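PDB 2G7L: TetR-family transcriptional regulator, which probably binds operator DNA through an N-terminal helix-turn-helix domain and regulates transcription, as other TetR-family regulators do. Local coordinates for residues V103-P108 / A158-Q163; A73-V78 / T98-V103. All blocks are in the same frame, centred on the assembly; numbering follows the deposited sequence.

Interaction 1. Residues V103-P108 / A158-Q163; sequences VLFAHP and ATAAEQ
Leu104, near the end of helix 89-106, sets its CB against the methyl of Ala160 on helix 142-161. Leu104 CB and Ala160 CB are only 3.3 Å apart, tighter than carbons usually pack, and the small residue on the second helix lets the two backbones come together. Ala111 of helix 108-116 touches both Leu104 and Ala160. Phe105 follows, reaching across with its ring over the last turn of the other helix. Ala160 CB comes obliquely, 3.6 Å from Phe105 CD1, while Thr159 CG2 sits at the ring edge near CZ. One face is taken by Gln163: its CG stands 3.7 Å from the ring centroid, almost on the ring normal, in a CH-pi contact. The amide plane, 8° from that of the ring, stacks on it. Gln163 CG lies anti to its own carbonyl carbon (chi1 -57°) and the chain bends again at chi2, which curls the amide back over its own helix. There NE2 donates to Thr159 O at 2.8 Å in a nearly straight bond of 167°. Beyond the helix break at His107, Pro108 begins helix 108-116 and turns its ring toward Gln163 and Ala160. Pro108 CB is 3.4 Å from Gln163 O and also lies near Ala160 O, and CG meets Gln163 CB. Arg112 of that helix hydrogen-bonds Ala161 O and, weakly, Gln163 O. The contact between the segments is thus built mainly of carbon surfaces, with Pro108 laid against two backbone carbonyl oxygens. The side-chain hydrogen bond from Gln163 NE2 to Thr159 O stays within 158-163 and fixes the amide's rotation, so that a polar side chain can present a flat, partly apolar surface to the phenyl ring.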
ATOM      1  N   VAL A 103       2.685  13.235  -7.748  1.00 52.42           N
ATOM      2  CA  VAL A 103       1.519  13.831  -7.063  1.00 53.69           C
ATOM      3  C   VAL A 103       1.199  13.166  -5.735  1.00 52.63           C
ATOM      4  O   VAL A 103       0.946  13.839  -4.772  1.00 54.10           O
ATOM      5  CB  VAL A 103       0.263  14.228  -7.966  1.00 53.69           C
ATOM      6  CG1 VAL A 103       0.351  13.780  -9.411  1.00 54.58           C
ATOM      7  CG2 VAL A 103      -1.123  13.994  -7.303  1.00 54.62           C
ATOM      8  N   LEU A 104       1.320  11.854  -5.658  1.00 51.39           N
ATOM      9  CA  LEU A 104       1.131  11.148  -4.381  1.00 51.16           C
ATOM     10  C   LEU A 104       2.155  11.536  -3.322  1.00 50.58           C
ATOM     11  O   LEU A 104       1.799  11.682  -2.173  1.00 50.09           O
ATOM     12  CB  LEU A 104       1.133   9.646  -4.613  1.00 50.45           C
ATOM     13  CG  LEU A 104      -0.159   8.830  -4.846  1.00 52.86           C
ATOM     14  CD1 LEU A 104      -1.333   9.619  -5.275  1.00 52.74           C
ATOM     15  CD2 LEU A 104       0.020   7.657  -5.736  1.00 51.43           C
ATOM     16  N   PHE A 105       3.417  11.703  -3.698  1.00 51.87           N
ATOM     17  CA  PHE A 105       4.470  12.078  -2.735  1.00 53.78           C
ATOM     18  C   PHE A 105       4.196  13.467  -2.158  1.00 54.55           C
ATOM     19  O   PHE A 105       4.535  13.726  -1.019  1.00 55.87           O
ATOM     20  CB  PHE A 105       5.862  12.094  -3.400  1.00 54.61           C
ATOM     21  CG  PHE A 105       6.612  10.733  -3.377  1.00 57.03           C
ATOM     22  CD1 PHE A 105       5.969   9.542  -3.721  1.00 56.87           C
ATOM     23  CD2 PHE A 105       7.964  10.680  -3.035  1.00 55.92           C
ATOM     24  CE1 PHE A 105       6.669   8.263  -3.717  1.00 57.47           C
ATOM     25  CE2 PHE A 105       8.671   9.435  -3.056  1.00 59.22           C
ATOM     26  CZ  PHE A 105       7.998   8.222  -3.388  1.00 55.96           C
ATOM     27  N   ALA A 106       3.595  14.358  -2.950  1.00 55.35           N
ATOM     28  CA  ALA A 106       3.129  15.678  -2.463  1.00 55.94           C
ATOM     29  C   ALA A 106       1.963  15.543  -1.478  1.00 55.85           C
ATOM     30  O   ALA A 106       1.812  16.374  -0.599  1.00 56.43           O
ATOM     31  CB  ALA A 106       2.757  16.598  -3.643  1.00 55.92           C
ATOM     32  N   HIS A 107       1.149  14.479  -1.603  1.00 55.70           N
ATOM     33  CA  HIS A 107      -0.028  14.303  -0.749  1.00 54.34           C
ATOM     34  C   HIS A 107      -0.185  12.885  -0.132  1.00 54.42           C
ATOM     35  O   HIS A 107      -1.145  12.140  -0.467  1.00 53.95           O
ATOM     36  CB  HIS A 107      -1.289  14.685  -1.521  1.00 55.91           C
ATOM     37  CG  HIS A 107      -1.232  16.053  -2.118  1.00 56.06           C
ATOM     38  ND1 HIS A 107      -1.583  17.188  -1.417  1.00 58.10           N
ATOM     39  CD2 HIS A 107      -0.845  16.472  -3.346  1.00 57.87           C
ATOM     40  CE1 HIS A 107      -1.419  18.248  -2.187  1.00 55.04           C
ATOM     41  NE2 HIS A 107      -0.961  17.843  -3.357  1.00 56.04           N
ATOM     42  N   PRO A 108       0.757  12.498   0.781  1.00 53.76           N
ATOM     43  CA  PRO A 108       0.804  11.081   1.214  1.00 52.27           C
ATOM     44  C   PRO A 108      -0.442  10.546   1.825  1.00 51.59           C
ATOM     45  O   PRO A 108      -0.766   9.377   1.606  1.00 51.00           O
ATOM     46  CB  PRO A 108       2.034  11.033   2.148  1.00 52.63           C
ATOM     47  CG  PRO A 108       2.961  12.081   1.515  1.00 53.73           C
ATOM     48  CD  PRO A 108       1.913  13.245   1.325  1.00 52.86           C
ATOM     49  N   ALA A 158       1.240   2.463  -2.782  1.00 45.97           N
ATOM     50  CA  ALA A 158       1.788   1.911  -1.508  1.00 45.35           C
ATOM     51  C   ALA A 158       3.084   2.596  -1.146  1.00 44.06           C
ATOM     52  O   ALA A 158       3.286   2.932   0.010  1.00 45.84           O
ATOM     53  CB  ALA A 158       1.952   0.387  -1.568  1.00 44.51           C
ATOM     54  N   THR A 159       3.939   2.857  -2.108  1.00 45.39           N
ATOM     55  CA  THR A 159       5.238   3.512  -1.812  1.00 46.97           C
ATOM     56  C   THR A 159       5.106   4.981  -1.384  1.00 48.33           C
ATOM     57  O   THR A 159       5.879   5.490  -0.551  1.00 48.66           O
ATOM     58  CB  THR A 159       6.249   3.410  -2.999  1.00 47.63           C
ATOM     59  OG1 THR A 159       6.519   2.028  -3.307  1.00 49.86           O
ATOM     60  CG2 THR A 159       7.608   4.068  -2.641  1.00 46.75           C
ATOM     61  N   ALA A 160       4.175   5.695  -2.014  1.00 48.91           N
ATOM     62  CA  ALA A 160       3.873   7.086  -1.597  1.00 49.41           C
ATOM     63  C   ALA A 160       3.201   7.136  -0.205  1.00 49.51           C
ATOM     64  O   ALA A 160       3.451   8.057   0.576  1.00 48.23           O
ATOM     65  CB  ALA A 160       3.005   7.785  -2.666  1.00 48.22           C
ATOM     66  N   ALA A 161       2.369   6.123   0.100  1.00 51.27           N
ATOM     67  CA  ALA A 161       1.775   5.953   1.443  1.00 52.82           C
ATOM     68  C   ALA A 161       2.753   5.976   2.615  1.00 54.71           C
ATOM     69  O   ALA A 161       2.415   6.471   3.711  1.00 53.96           O
ATOM     70  CB  ALA A 161       0.864   4.692   1.503  1.00 52.32           C
ATOM     71  N   GLU A 162       3.936   5.401   2.382  1.00 57.51           N
ATOM     72  CA  GLU A 162       5.040   5.297   3.343  1.00 60.84           C
ATOM     73  C   GLU A 162       5.805   6.594   3.521  1.00 63.09           C
ATOM     74  O   GLU A 162       6.673   6.657   4.375  1.00 63.39           O
ATOM     75  CB  GLU A 162       6.038   4.214   2.892  1.00 61.14           C
ATOM     76  CG  GLU A 162       5.485   2.726   2.751  1.00 60.71           C
ATOM     77  CD  GLU A 162       6.599   1.703   2.336  1.00 62.81           C
ATOM     78  OE1 GLU A 162       6.621   0.586   2.918  1.00 67.22           O
ATOM     79  OE2 GLU A 162       7.445   1.999   1.434  1.00 65.19           O
ATOM     80  N   GLN A 163       5.528   7.614   2.689  1.00 65.88           N
ATOM     81  CA  GLN A 163       6.180   8.933   2.814  1.00 67.76           C
ATOM     82  C   GLN A 163       5.565   9.754   3.954  1.00 68.91           C
ATOM     83  O   GLN A 163       4.355   9.660   4.220  1.00 68.18           O
ATOM     84  CB  GLN A 163       6.145   9.722   1.493  1.00 68.26           C
ATOM     85  CG  GLN A 163       6.783   9.019   0.259  1.00 70.18           C
ATOM     86  CD  GLN A 163       8.100   8.291   0.578  1.00 72.99           C
ATOM     87  OE1 GLN A 163       9.035   8.894   1.099  1.00 72.61           O
ATOM     88  NE2 GLN A 163       8.157   6.974   0.281  1.00 73.16           N
TER

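Interaction 2. Residues A73-V78 / T98-V103; sequences ALLGEV and TSYTLV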
ATOM      1  N   ALA A  73      -9.137  15.158  -8.764  1.00 53.53           N
ATOM      2  CA  ALA A  73      -8.915  16.528  -9.183  1.00 54.09           C
ATOM      3  C   ALA A  73      -7.429  16.783  -9.451  1.00 54.78           C
ATOM      4  O   ALA A  73      -7.065  17.303 -10.511  1.00 54.83           O
ATOM      5  CB  ALA A  73      -9.440  17.506  -8.074  1.00 53.84           C
ATOM      6  N   LEU A  74      -6.576  16.402  -8.500  1.00 55.35           N
ATOM      7  CA  LEU A  74      -5.117  16.712  -8.546  1.00 55.88           C
ATOM      8  C   LEU A  74      -4.372  15.963  -9.666  1.00 55.81           C
ATOM      9  O   LEU A  74      -3.274  16.351 -10.091  1.00 54.29           O
ATOM     10  CB  LEU A  74      -4.470  16.414  -7.174  1.00 56.47           C
ATOM     11  CG  LEU A  74      -4.911  17.327  -6.015  1.00 59.15           C
ATOM     12  CD1 LEU A  74      -4.826  16.628  -4.699  1.00 59.23           C
ATOM     13  CD2 LEU A  74      -4.045  18.599  -5.947  1.00 59.17           C
ATOM     14  N   LEU A  75      -5.023  14.924 -10.179  1.00 56.74           N
ATOM     15  CA  LEU A  75      -4.486  14.073 -11.257  1.00 57.73           C
ATOM     16  C   LEU A  75      -4.721  14.640 -12.656  1.00 59.56           C
ATOM     17  O   LEU A  75      -4.313  14.030 -13.646  1.00 58.39           O
ATOM     18  CB  LEU A  75      -5.102  12.657 -11.180  1.00 57.17           C
ATOM     19  CG  LEU A  75      -4.333  11.553 -10.438  1.00 57.25           C
ATOM     20  CD1 LEU A  75      -3.299  12.104  -9.495  1.00 53.28           C
ATOM     21  CD2 LEU A  75      -5.265  10.583  -9.736  1.00 53.69           C
ATOM     22  N   GLY A  76      -5.421  15.781 -12.749  1.00 61.54           N
ATOM     23  CA  GLY A  76      -5.551  16.487 -14.015  1.00 63.82           C
ATOM     24  C   GLY A  76      -4.223  17.129 -14.398  1.00 65.61           C
ATOM     25  O   GLY A  76      -4.007  17.489 -15.570  1.00 66.24           O
ATOM     26  N   GLU A  77      -3.330  17.279 -13.426  1.00 67.55           N
ATOM     27  CA  GLU A  77      -2.025  17.882 -13.698  1.00 70.82           C
ATOM     28  C   GLU A  77      -1.098  16.910 -14.473  1.00 72.44           C
ATOM     29  O   GLU A  77      -0.434  17.328 -15.440  1.00 73.49           O
ATOM     30  CB  GLU A  77      -1.371  18.445 -12.419  1.00 70.68           C
ATOM     31  CG  GLU A  77      -0.665  17.398 -11.517  1.00 71.14           C
ATOM     32  CD  GLU A  77      -0.305  17.929 -10.107  1.00 71.67           C
ATOM     33  OE1 GLU A  77      -1.196  17.879  -9.184  1.00 69.87           O
ATOM     34  OE2 GLU A  77       0.886  18.343  -9.924  1.00 67.55           O
ATOM     35  N   VAL A  78      -1.081  15.630 -14.077  1.00 73.63           N
ATOM     36  CA  VAL A  78      -0.263  14.596 -14.767  1.00 74.34           C
ATOM     37  C   VAL A  78      -0.371  14.523 -16.318  1.00 74.81           C
ATOM     38  O   VAL A  78      -1.465  14.624 -16.913  1.00 74.24           O
ATOM     39  CB  VAL A  78      -0.253  13.152 -14.032  1.00 74.38           C
ATOM     40  CG1 VAL A  78      -1.334  13.002 -12.983  1.00 73.78           C
ATOM     41  CG2 VAL A  78      -0.277  11.970 -15.028  1.00 73.43           C
ATOM     42  N   THR A  98       5.656   7.763 -12.925  1.00 49.75           N
ATOM     43  CA  THR A  98       6.426   8.714 -12.125  1.00 51.41           C
ATOM     44  C   THR A  98       5.650   9.981 -11.769  1.00 52.62           C
ATOM     45  O   THR A  98       5.652  10.411 -10.602  1.00 55.56           O
ATOM     46  CB  THR A  98       7.778   9.038 -12.837  1.00 51.48           C
ATOM     47  OG1 THR A  98       8.483   7.817 -12.974  1.00 49.70           O
ATOM     48  CG2 THR A  98       8.652  10.001 -12.064  1.00 51.19           C
ATOM     49  N   SER A  99       4.982  10.590 -12.740  1.00 53.31           N
ATOM     50  CA  SER A  99       4.238  11.790 -12.423  1.00 52.88           C
ATOM     51  C   SER A  99       3.039  11.479 -11.579  1.00 52.20           C
ATOM     52  O   SER A  99       2.778  12.243 -10.673  1.00 53.64           O
ATOM     53  CB  SER A  99       3.938  12.682 -13.652  1.00 54.35           C
ATOM     54  OG  SER A  99       3.364  11.985 -14.729  1.00 55.94           O
ATOM     55  N   TYR A 100       2.349  10.356 -11.790  1.00 51.33           N
ATOM     56  CA  TYR A 100       1.359   9.912 -10.799  1.00 51.05           C
ATOM     57  C   TYR A 100       1.969   9.857  -9.416  1.00 51.95           C
ATOM     58  O   TYR A 100       1.458  10.478  -8.469  1.00 52.43           O
ATOM     59  CB  TYR A 100       0.789   8.572 -11.187  1.00 51.63           C
ATOM     60  CG  TYR A 100      -0.111   7.916 -10.164  1.00 52.39           C
ATOM     61  CD1 TYR A 100      -1.431   8.345  -9.998  1.00 51.99           C
ATOM     62  CD2 TYR A 100       0.325   6.797  -9.400  1.00 52.30           C
ATOM     63  CE1 TYR A 100      -2.296   7.734  -9.091  1.00 49.18           C
ATOM     64  CE2 TYR A 100      -0.554   6.159  -8.506  1.00 49.07           C
ATOM     65  CZ  TYR A 100      -1.856   6.643  -8.352  1.00 51.54           C
ATOM     66  OH  TYR A 100      -2.744   6.057  -7.488  1.00 51.76           O
ATOM     67  N   THR A 101       3.110   9.173  -9.290  1.00 52.92           N
ATOM     68  CA  THR A 101       3.804   9.013  -8.011  1.00 53.59           C
ATOM     69  C   THR A 101       4.203  10.354  -7.361  1.00 53.58           C
ATOM     70  O   THR A 101       4.075  10.519  -6.159  1.00 52.81           O
ATOM     71  CB  THR A 101       5.066   8.091  -8.155  1.00 53.71           C
ATOM     72  OG1 THR A 101       4.651   6.805  -8.620  1.00 53.39           O
ATOM     73  CG2 THR A 101       5.741   7.887  -6.820  1.00 56.20           C
ATOM     74  N   LEU A 102       4.694  11.284  -8.173  1.00 54.68           N
ATOM     75  CA  LEU A 102       5.072  12.608  -7.684  1.00 54.79           C
ATOM     76  C   LEU A 102       3.863  13.389  -7.157  1.00 53.52           C
ATOM     77  O   LEU A 102       3.996  14.099  -6.190  1.00 52.79           O
ATOM     78  CB  LEU A 102       5.768  13.401  -8.800  1.00 56.19           C
ATOM     79  CG  LEU A 102       7.213  12.927  -9.040  1.00 58.89           C
ATOM     80  CD1 LEU A 102       7.687  13.365 -10.410  1.00 61.30           C
ATOM     81  CD2 LEU A 102       8.186  13.357  -7.934  1.00 59.07           C
ATOM     82  N   VAL A 103       2.685  13.235  -7.748  1.00 52.42           N
ATOM     83  CA  VAL A 103       1.519  13.831  -7.063  1.00 53.69           C
ATOM     84  C   VAL A 103       1.199  13.166  -5.735  1.00 52.63           C
ATOM     85  O   VAL A 103       0.946  13.839  -4.772  1.00 54.10           O
ATOM     86  CB  VAL A 103       0.263  14.228  -7.966  1.00 53.69           C
ATOM     87  CG1 VAL A 103       0.351  13.780  -9.411  1.00 54.58           C
ATOM     88  CG2 VAL A 103      -1.123  13.994  -7.303  1.00 54.62           C
TER
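Ser99 OG, which bonds weakly to the carbonyl oxygens of Ala95 and Val96 one turn back in its own helix, is also the atom against which Val78 leans. Val78 CG2 lies 3.7 Å from Ser99 OG. The hydroxyl is placed between the backbone N and the carbonyl carbon (chi1 51°), where it can address the preceding turn while its flank meets the valine. One turn farther along helix 89-106, Val103 points into the loop and is the residue most of the others meet, its two methyls dividing the work. CG2 packs on Leu75 CD1 at 3.6 Å and, more loosely, on Leu74 CB; CG1 meets Val78 CG1 at 4.0 Å and also touches Leu75 CD1. The Leu75 and Val78 side chains both cross that of Val103 at roughly a right angle. Glu77 runs past Val103 in the opposite direction, with OE1 4.1 Å from Val103 CB. The second branch of Leu75 goes to Tyr100: Leu75 CD2 approaches Tyr100 CE1 at the edge of the ring, near its plane, at 4.2 Å. The Tyr100 hydroxyl is hydrogen-bonded to Thr157 of helix 142-161, so the aromatic side chain spans from the loop contact to a third helix. Asn123 and Tyr124 of helix 122-136 touch Leu75 as well, and Leu74 also touches Met32 and Arg33 of helix 21-35. A type I turn from Leu74 to Glu77 ends helix 63-74, so that the end of Leu75 and, just after the turn, Val78 both reach Val103. Such apolar packing of the exit from helix 63-74 on a core helix belongs to the join between the N-terminal DNA-binding part and the helical C-terminal domain in the TetR fold.

How the interactions relate
Following the chain from the N terminus, helix 63-74 runs into the turn that opens interaction 2, and the chain returns along helix 89-106 to close this short loop with residues 98-103. The same helix then carries straight on into interaction 1, whose 49-residue loop, passing through helices 108-116 and 122-136, closes when 158-163 is reached at the end of helix 142-161. The two loops follow in series, neither nested nor crossed, with Val103 common to both ranges. Their centres are about 11 Å apart, and His107 NE2 touches Leu74 CD2. Helix 89-106 thereby links helix 63-74 to helix 142-161, which also contacts the second subunit near interaction 1.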